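Local structure of cellulosomal scaffoldin adaptor protein B (Acetivibrio cellulolyticus, 4U3S) at residues Tyr95-Leu98 with Asp99-Arg102. The protein carries type II cohesin domains, the third of which is described here, and probably binds dockerin modules to help assemble the cellulosome. Sequence-based numbering, arbitrary orientation.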
# COMPACT_ATOMS: atom_id res chain seq x y z
N TYR A 95 0.29 11.52 -8.10
CA TYR A 95 -0.46 12.75 -7.89
C TYR A 95 -1.80 12.41 -7.29
O TYR A 95 -2.37 11.36 -7.59
CB TYR A 95 -0.66 13.45 -9.23
CG TYR A 95 0.56 14.10 -9.84
CD1 TYR A 95 1.44 14.89 -9.07
CD2 TYR A 95 0.85 13.98 -11.20
CE1 TYR A 95 2.52 15.52 -9.64
CE2 TYR A 95 1.94 14.63 -11.75
CZ TYR A 95 2.76 15.41 -10.97
OH TYR A 95 3.85 16.05 -11.53
N THR A 96 -2.32 13.32 -6.49
CA THR A 96 -3.64 13.19 -5.85
C THR A 96 -4.73 13.97 -6.61
O THR A 96 -5.87 13.46 -6.76
CB THR A 96 -3.60 13.63 -4.39
OG1 THR A 96 -2.99 14.94 -4.28
CG2 THR A 96 -2.83 12.61 -3.57
N ALA A 97 -4.42 15.18 -7.08
CA ALA A 97 -5.41 16.05 -7.74
C ALA A 97 -5.49 15.75 -9.22
O ALA A 97 -5.03 16.53 -10.08
CB ALA A 97 -5.12 17.53 -7.49
N LEU A 98 -6.09 14.60 -9.51
CA LEU A 98 -6.09 14.05 -10.87
C LEU A 98 -6.82 14.93 -11.86
O LEU A 98 -6.36 15.12 -12.98
CB LEU A 98 -6.65 12.62 -10.90
CG LEU A 98 -5.94 11.56 -10.04
CD1 LEU A 98 -6.65 10.23 -10.14
CD2 LEU A 98 -4.47 11.42 -10.40
N ASP A 99 -7.95 15.49 -11.44
CA ASP A 99 -8.69 16.41 -12.30
C ASP A 99 -7.91 17.64 -12.72
O ASP A 99 -7.98 18.08 -13.88
CB ASP A 99 -10.03 16.81 -11.70
CG ASP A 99 -9.92 17.34 -10.28
OD1 ASP A 99 -8.84 17.23 -9.65
OD2 ASP A 99 -10.96 17.86 -9.79
N VAL A 100 -7.12 18.18 -11.79
CA VAL A 100 -6.30 19.35 -12.05
C VAL A 100 -5.21 19.02 -13.04
O VAL A 100 -4.93 19.79 -13.97
CB VAL A 100 -5.66 19.89 -10.75
CG1 VAL A 100 -4.81 21.11 -11.05
CG2 VAL A 100 -6.74 20.30 -9.76
N TYR A 101 -4.60 17.86 -12.84
CA TYR A 101 -3.60 17.34 -13.77
C TYR A 101 -4.21 17.20 -15.16
O TYR A 101 -3.66 17.68 -16.18
CB TYR A 101 -3.06 16.02 -13.20
CG TYR A 101 -1.97 15.31 -14.00
CD1 TYR A 101 -1.10 16.01 -14.85
CD2 TYR A 101 -1.77 13.95 -13.83
CE1 TYR A 101 -0.08 15.34 -15.53
CE2 TYR A 101 -0.78 13.27 -14.52
CZ TYR A 101 0.06 13.96 -15.36
OH TYR A 101 1.03 13.28 -16.05
N ARG A 102 -5.38 16.57 -15.26
CA ARG A 102 -6.00 16.40 -16.60
C ARG A 102 -6.33 17.71 -17.28
O ARG A 102 -6.20 17.84 -18.49
CB ARG A 102 -7.27 15.55 -16.51
CG ARG A 102 -7.00 14.09 -16.22
CD ARG A 102 -8.21 13.21 -16.47
NE ARG A 102 -9.42 13.67 -15.77
CZ ARG A 102 -9.74 13.39 -14.51
NH1 ARG A 102 -8.96 12.65 -13.74
NH2 ARG A 102 -10.87 13.87 -14.00
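Tyr-95 and Tyr-101 meet in a T-shaped stack, a worked example of how a short helix can be tied back onto the segment that leads into it. The edge of Tyr-95 points at the face of Tyr-101, with ring centroids 5.0 Å apart and planes at 69°. CD2 of Tyr-95 makes the nearest approach, 3.7 Å from CD2 of Tyr-101 and offset toward that ring's rim. Tyr-101 arrives there because its CG lies anti to the backbone N (chi1 -178°), which carries the ring back from the helix toward Tyr-95. Both hydroxyls are held: Tyr-95 OH bonds to Glu-108 and the backbone N of Asn-71, Tyr-101 OH to the backbone of Phe-32 and Glu-108. These bonds fix the outer ends of the buried rings.

The backbone closes the first helical turn beside this stack. Ala-97, the N-cap and centre of an inverse gamma turn, accepts a nearly straight bond on its O from N of Tyr-101 (3.1 Å), while N of Val-100 adds a weak one. Leu-98 O takes N of Arg-102 at 2.9 Å. Bent at chi3 (-53°), Arg-102 packs its guanidinium, without bonding, one face over Leu-98 O and NH1 3.7 Å from CB of Leu-98; NH1 is bonded to the carbonyl of Trp-148.

The solvent side is looser. Ala-97 CB merely touches Val-100 CG2 at 3.9 Å, and OD1 of exposed Asp-99 accepts a weak bond from N of Val-100, the next residue.

Leu-98 and Thr-96 also pack against apolar side chains of the chain of another protein. The turn thus joins strand 88-95, paired with strands 32-40 and 76-80 of the cohesin domain, to helix 98-104, with Tyr-74 against both rings and Trp-148 edge-to-face with Tyr-101.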